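Local coordinates for 3-oxoacyl-[acyl-carrier-protein] synthase, mitochondrial (Arabidopsis thaliana, PDB 2IX4) that catalyses the condensation steps of mitochondrial fatty acid synthesis, lengthening acyl chains by two carbons taken from malonyl-ACP, at residues Phe74-Trp79 against Gly90-Cys94; Ser185-Ala189 against Met201-Gly205. All blocks are in the same frame, centred on the assembly; numbering follows the deposited sequence.

Both contacts belong to the N-terminal beta-ketoacyl synthase region of the thiolase-like fold, and they follow one another along the chain, contact 1 closing before contact 2 opens. Their centres lie 19 Å apart and their nearest atoms about 5 Å, without touching. Strand 200-207 ties them together: helix 181-195 of contact 2 packs on one side of it, while helix 87-102 of contact 1 reaches it from the other, with V202 resting on A96 and L100. Contact 1 adds the short helix 76-79 on the outer side of that covering helix. Read in order, the two run from outer helices through the N-terminal half's sheet to helix 181-195 in the central layer, where D188 also meets the second subunit.

Contact 1 (Phe74-Trp79 against Gly90-Cys94); sequences FDEALW and GYAVC
W79 lays its indole over C94, and F74 offers a ring face to Y91; these two aromatic meetings fix the short helix 76-79 and its lead-in against helix 87-102. The tight part is at C94. Its CB stands 3.7 Å from the centroid of the five-membered ring of W79, only 6° off the normal, a CH-pi contact. With chi1 at 179°, SG extends anti to the backbone N and comes over the same face, 3.5 Å from W79 NE1, a sulfur-aromatic contact. The cysteine also meets F74, but at the ring edge: CB lies in the ring plane, 3.8 Å from F74 CE1. One small side chain thus fills the space between two differently presented aromatics. Next to it, the CD2-CE2 edge of Y91 points at the face of F74 in a T-shaped pair, planes at 79° and centroids 4.9 Å apart. The Y91 hydroxyl lies beyond this pair, hydrogen-bonded to E250 and Y67. G90 lets the two backbones close in, its CA 3.6 Å from W79 O, where a side chain would be pressed against that carbonyl.

Further along the indole the contact thins to one methyl on the six-membered ring, V93 CG1 at 3.7 Å from W79 CE3; V93 is partly exposed and shared with helix 157-166. The solvent side belongs to W79, itself partly exposed, and to L78, an exposed side chain whose CD2 lies on the other face of the indole. D75 turns away and caps its own helix, OD1 accepting from A77 N at 3.2 Å from above the carboxylate plane. No hydrogen bond crosses between the segments, so aromatic and apolar contacts join an N-capped helical turn to the outer side of helix 87-102, a covering helix of the N-terminal half of the thiolase-like fold.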
ATOM      1  N   PHE A  74     -24.724   6.743  -6.835  1.00 21.92           N
ATOM      2  CA  PHE A  74     -23.582   7.497  -6.323  1.00 21.50           C
ATOM      3  C   PHE A  74     -23.585   8.917  -6.887  1.00 21.44           C
ATOM      4  O   PHE A  74     -23.429   9.108  -8.093  1.00 21.33           O
ATOM      5  CB  PHE A  74     -22.277   6.774  -6.681  1.00 21.48           C
ATOM      6  CG  PHE A  74     -21.033   7.558  -6.368  1.00 21.35           C
ATOM      7  CD1 PHE A  74     -20.529   7.601  -5.069  1.00 21.05           C
ATOM      8  CD2 PHE A  74     -20.352   8.243  -7.377  1.00 21.45           C
ATOM      9  CE1 PHE A  74     -19.373   8.320  -4.777  1.00 20.92           C
ATOM     10  CE2 PHE A  74     -19.199   8.967  -7.096  1.00 20.94           C
ATOM     11  CZ  PHE A  74     -18.705   9.006  -5.794  1.00 21.29           C
ATOM     12  N   ASP A  75     -23.758   9.905  -6.011  1.00 21.19           N
ATOM     13  CA  ASP A  75     -23.823  11.310  -6.424  1.00 21.10           C
ATOM     14  C   ASP A  75     -22.444  11.973  -6.438  1.00 20.99           C
ATOM     15  O   ASP A  75     -21.909  12.338  -5.389  1.00 20.65           O
ATOM     16  CB  ASP A  75     -24.785  12.091  -5.515  1.00 21.02           C
ATOM     17  CG  ASP A  75     -25.095  13.484  -6.039  1.00 21.36           C
ATOM     18  OD1 ASP A  75     -24.656  13.837  -7.156  1.00 21.65           O
ATOM     19  OD2 ASP A  75     -25.796  14.234  -5.326  1.00 21.43           O
ATOM     20  N   GLU A  76     -21.887  12.140  -7.637  1.00 21.13           N
ATOM     21  CA  GLU A  76     -20.569  12.768  -7.815  1.00 21.32           C
ATOM     22  C   GLU A  76     -20.519  14.220  -7.316  1.00 21.39           C
ATOM     23  O   GLU A  76     -19.457  14.711  -6.946  1.00 21.38           O
ATOM     24  CB  GLU A  76     -20.101  12.669  -9.278  1.00 21.34           C
ATOM     25  CG  GLU A  76     -20.772  13.638 -10.276  1.00 21.22           C
ATOM     26  CD  GLU A  76     -22.220  13.285 -10.617  1.00 21.74           C
ATOM     27  OE1 GLU A  76     -22.656  12.143 -10.345  1.00 21.95           O
ATOM     28  OE2 GLU A  76     -22.928  14.158 -11.167  1.00 21.20           O
ATOM     29  N   ALA A  77     -21.671  14.888  -7.297  1.00 21.55           N
ATOM     30  CA  ALA A  77     -21.780  16.262  -6.802  1.00 21.90           C
ATOM     31  C   ALA A  77     -21.591  16.355  -5.285  1.00 22.30           C
ATOM     32  O   ALA A  77     -21.325  17.436  -4.744  1.00 22.23           O
ATOM     33  CB  ALA A  77     -23.125  16.863  -7.204  1.00 21.70           C
ATOM     34  N   LEU A  78     -21.737  15.219  -4.607  1.00 22.58           N
ATOM     35  CA  LEU A  78     -21.624  15.156  -3.156  1.00 22.92           C
ATOM     36  C   LEU A  78     -20.271  14.609  -2.704  1.00 23.05           C
ATOM     37  O   LEU A  78     -19.743  15.032  -1.673  1.00 22.96           O
ATOM     38  CB  LEU A  78     -22.756  14.297  -2.582  1.00 23.09           C
ATOM     39  CG  LEU A  78     -23.004  14.266  -1.069  1.00 23.66           C
ATOM     40  CD1 LEU A  78     -23.435  15.637  -0.541  1.00 24.56           C
ATOM     41  CD2 LEU A  78     -24.056  13.214  -0.742  1.00 24.38           C
ATOM     42  N   TRP A  79     -19.718  13.679  -3.477  1.00 23.12           N
ATOM     43  CA  TRP A  79     -18.528  12.934  -3.061  1.00 23.68           C
ATOM     44  C   TRP A  79     -17.273  13.259  -3.867  1.00 24.16           C
ATOM     45  O   TRP A  79     -16.156  12.976  -3.424  1.00 24.17           O
ATOM     46  CB  TRP A  79     -18.800  11.425  -3.108  1.00 23.61           C
ATOM     47  CG  TRP A  79     -19.992  11.011  -2.293  1.00 23.61           C
ATOM     48  CD1 TRP A  79     -21.182  10.536  -2.766  1.00 23.70           C
ATOM     49  CD2 TRP A  79     -20.115  11.052  -0.864  1.00 23.27           C
ATOM     50  NE1 TRP A  79     -22.035  10.273  -1.722  1.00 23.94           N
ATOM     51  CE2 TRP A  79     -21.406  10.582  -0.543  1.00 23.34           C
ATOM     52  CE3 TRP A  79     -19.257  11.438   0.177  1.00 22.94           C
ATOM     53  CZ2 TRP A  79     -21.866  10.488   0.777  1.00 22.88           C
ATOM     54  CZ3 TRP A  79     -19.715  11.345   1.489  1.00 22.38           C
ATOM     55  CH2 TRP A  79     -21.007  10.873   1.775  1.00 22.13           C
ATOM     56  N   GLY A  90     -13.454   9.320  -3.691  1.00 21.53           N
ATOM     57  CA  GLY A  90     -14.877   9.607  -3.493  1.00 21.22           C
ATOM     58  C   GLY A  90     -15.704   8.387  -3.124  1.00 21.06           C
ATOM     59  O   GLY A  90     -16.616   8.476  -2.294  1.00 20.93           O
ATOM     60  N   TYR A  91     -15.389   7.248  -3.743  1.00 20.81           N
ATOM     61  CA  TYR A  91     -16.060   5.981  -3.432  1.00 20.63           C
ATOM     62  C   TYR A  91     -15.842   5.584  -1.974  1.00 20.53           C
ATOM     63  O   TYR A  91     -16.786   5.197  -1.282  1.00 20.64           O
ATOM     64  CB  TYR A  91     -15.570   4.850  -4.346  1.00 20.72           C
ATOM     65  CG  TYR A  91     -15.947   4.966  -5.809  1.00 20.57           C
ATOM     66  CD1 TYR A  91     -15.283   4.206  -6.768  1.00 20.92           C
ATOM     67  CD2 TYR A  91     -16.954   5.835  -6.240  1.00 21.04           C
ATOM     68  CE1 TYR A  91     -15.613   4.294  -8.107  1.00 21.29           C
ATOM     69  CE2 TYR A  91     -17.288   5.937  -7.587  1.00 20.97           C
ATOM     70  CZ  TYR A  91     -16.610   5.162  -8.513  1.00 21.48           C
ATOM     71  OH  TYR A  91     -16.921   5.246  -9.848  1.00 21.71           O
ATOM     72  N   ALA A  92     -14.594   5.697  -1.523  1.00 20.49           N
ATOM     73  CA  ALA A  92     -14.205   5.334  -0.165  1.00 20.56           C
ATOM     74  C   ALA A  92     -14.865   6.240   0.862  1.00 20.63           C
ATOM     75  O   ALA A  92     -15.347   5.764   1.883  1.00 20.65           O
ATOM     76  CB  ALA A  92     -12.694   5.374  -0.016  1.00 20.54           C
ATOM     77  N   VAL A  93     -14.890   7.540   0.585  1.00 20.76           N
ATOM     78  CA  VAL A  93     -15.515   8.503   1.492  1.00 20.72           C
ATOM     79  C   VAL A  93     -17.015   8.229   1.591  1.00 20.77           C
ATOM     80  O   VAL A  93     -17.576   8.222   2.685  1.00 20.87           O
ATOM     81  CB  VAL A  93     -15.218   9.972   1.084  1.00 20.87           C
ATOM     82  CG1 VAL A  93     -16.020  10.958   1.940  1.00 20.61           C
ATOM     83  CG2 VAL A  93     -13.728  10.262   1.209  1.00 20.53           C
ATOM     84  N   CYS A  94     -17.647   7.984   0.443  1.00 20.83           N
ATOM     85  CA  CYS A  94     -19.067   7.621   0.383  1.00 20.90           C
ATOM     86  C   CYS A  94     -19.366   6.384   1.236  1.00 20.72           C
ATOM     87  O   CYS A  94     -20.277   6.399   2.069  1.00 20.50           O
ATOM     88  CB  CYS A  94     -19.493   7.382  -1.072  1.00 20.88           C
ATOM     89  SG  CYS A  94     -21.216   6.896  -1.280  1.00 21.64           S
TER

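Contact 2 (Ser185-Ala189 against Met201-Gly205)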
ATOM      1  N   SER A 185      -6.006  -4.581   4.097  1.00 20.82           N
ATOM      2  CA  SER A 185      -6.301  -3.319   4.774  1.00 20.91           C
ATOM      3  C   SER A 185      -7.160  -3.556   6.016  1.00 20.75           C
ATOM      4  O   SER A 185      -6.898  -2.988   7.081  1.00 21.02           O
ATOM      5  CB  SER A 185      -6.980  -2.325   3.825  1.00 21.03           C
ATOM      6  OG  SER A 185      -6.044  -1.734   2.932  1.00 21.54           O
ATOM      7  N   ILE A 186      -8.176  -4.402   5.866  1.00 20.62           N
ATOM      8  CA  ILE A 186      -9.053  -4.803   6.967  1.00 20.52           C
ATOM      9  C   ILE A 186      -8.272  -5.621   8.003  1.00 20.38           C
ATOM     10  O   ILE A 186      -8.390  -5.392   9.208  1.00 20.25           O
ATOM     11  CB  ILE A 186     -10.285  -5.597   6.442  1.00 20.52           C
ATOM     12  CG1 ILE A 186     -11.300  -4.641   5.805  1.00 20.82           C
ATOM     13  CG2 ILE A 186     -10.948  -6.408   7.564  1.00 20.55           C
ATOM     14  CD1 ILE A 186     -12.331  -5.313   4.904  1.00 20.77           C
ATOM     15  N   GLY A 187      -7.464  -6.558   7.518  1.00 20.09           N
ATOM     16  CA  GLY A 187      -6.664  -7.415   8.384  1.00 20.22           C
ATOM     17  C   GLY A 187      -5.630  -6.665   9.202  1.00 20.20           C
ATOM     18  O   GLY A 187      -5.482  -6.916  10.400  1.00 20.54           O
ATOM     19  N   ASP A 188      -4.909  -5.749   8.559  1.00 20.04           N
ATOM     20  CA  ASP A 188      -3.917  -4.920   9.243  1.00 20.01           C
ATOM     21  C   ASP A 188      -4.565  -4.064  10.325  1.00 20.00           C
ATOM     22  O   ASP A 188      -4.007  -3.903  11.404  1.00 20.29           O
ATOM     23  CB  ASP A 188      -3.177  -4.015   8.256  1.00 19.77           C
ATOM     24  CG  ASP A 188      -2.197  -4.775   7.374  1.00 20.34           C
ATOM     25  OD1 ASP A 188      -1.895  -5.952   7.658  1.00 20.57           O
ATOM     26  OD2 ASP A 188      -1.715  -4.173   6.396  1.00 20.59           O
ATOM     27  N   ALA A 189      -5.739  -3.516  10.018  1.00 20.08           N
ATOM     28  CA  ALA A 189      -6.506  -2.699  10.963  1.00 20.27           C
ATOM     29  C   ALA A 189      -6.941  -3.508  12.187  1.00 20.50           C
ATOM     30  O   ALA A 189      -6.956  -2.995  13.312  1.00 20.68           O
ATOM     31  CB  ALA A 189      -7.712  -2.096  10.268  1.00 20.19           C
ATOM     32  N   MET A 201     -11.291   1.195  13.971  1.00 19.99           N
ATOM     33  CA  MET A 201     -10.658   1.377  12.671  1.00 20.26           C
ATOM     34  C   MET A 201     -11.696   1.365  11.556  1.00 20.65           C
ATOM     35  O   MET A 201     -12.533   0.459  11.477  1.00 20.99           O
ATOM     36  CB  MET A 201      -9.599   0.297  12.406  1.00 20.16           C
ATOM     37  CG  MET A 201      -8.331   0.398  13.257  1.00 19.71           C
ATOM     38  SD  MET A 201      -7.265   1.818  12.921  1.00 19.81           S
ATOM     39  CE  MET A 201      -6.652   1.434  11.269  1.00 18.14           C
ATOM     40  N   VAL A 202     -11.628   2.381  10.700  1.00 20.80           N
ATOM     41  CA  VAL A 202     -12.428   2.454   9.489  1.00 20.94           C
ATOM     42  C   VAL A 202     -11.572   1.868   8.369  1.00 21.22           C
ATOM     43  O   VAL A 202     -10.600   2.488   7.938  1.00 21.53           O
ATOM     44  CB  VAL A 202     -12.825   3.914   9.176  1.00 20.97           C
ATOM     45  CG1 VAL A 202     -13.802   3.968   8.013  1.00 20.79           C
ATOM     46  CG2 VAL A 202     -13.432   4.579  10.412  1.00 20.98           C
ATOM     47  N   ALA A 203     -11.925   0.666   7.915  1.00 21.25           N
ATOM     48  CA  ALA A 203     -11.045  -0.113   7.041  1.00 21.40           C
ATOM     49  C   ALA A 203     -11.748  -0.695   5.820  1.00 21.46           C
ATOM     50  O   ALA A 203     -12.946  -0.984   5.858  1.00 21.62           O
ATOM     51  CB  ALA A 203     -10.366  -1.229   7.839  1.00 21.08           C
ATOM     52  N   GLY A 204     -10.991  -0.872   4.740  1.00 21.35           N
ATOM     53  CA  GLY A 204     -11.534  -1.473   3.532  1.00 21.30           C
ATOM     54  C   GLY A 204     -10.705  -1.238   2.285  1.00 21.66           C
ATOM     55  O   GLY A 204      -9.477  -1.158   2.336  1.00 21.34           O
ATOM     56  N   GLY A 205     -11.395  -1.127   1.158  1.00 21.79           N
ATOM     57  CA  GLY A 205     -10.739  -1.013  -0.134  1.00 22.20           C
ATOM     58  C   GLY A 205     -11.547  -0.173  -1.095  1.00 22.41           C
ATOM     59  O   GLY A 205     -12.765  -0.036  -0.951  1.00 22.47           O
TER
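This is a close helix-on-sheet contact in the interior of the N-terminal half, where helix 181-195 runs nearly antiparallel to strand 200-207, with short-segment axes 6.8 Å apart and 157° between their directions. Small residues make that approach possible. A189 CB meets two side chains of the strand, 3.7 Å from A203 CB and equally far from M201 CB, while A203 CB also reaches towards I186 CA. M201 folds round A189: bent at chi2 and chi3 (both -68°), it brings CE back to 3.8 Å from A189 CB, while CG lies against A189 O. An alanine in place of M201 would keep the CB contact but would probably leave A189 without the CG and CE that wrap it, opening a gap beside the helix. In the five-layered alpha-beta-alpha-beta-alpha thiolase-like fold, the helix following the predicted nucleophile C179 belongs to the buried central layer, here lying on the sheet of the N-terminal half. Off one flank D188 bonds H173 of the second subunit through OD2 and Y277 of its own chain through OD1. At the other end of the contact I186 CG1 lies 3.9 Å from G204 CA, over backbone with no side chain between. S185 CB presses on G204 O at 3.1 Å; its hydroxyl is instead hydrogen-bonded to T181 O, one turn earlier in the helix, and S185 O accepts from S119 OG of the neighbouring strand.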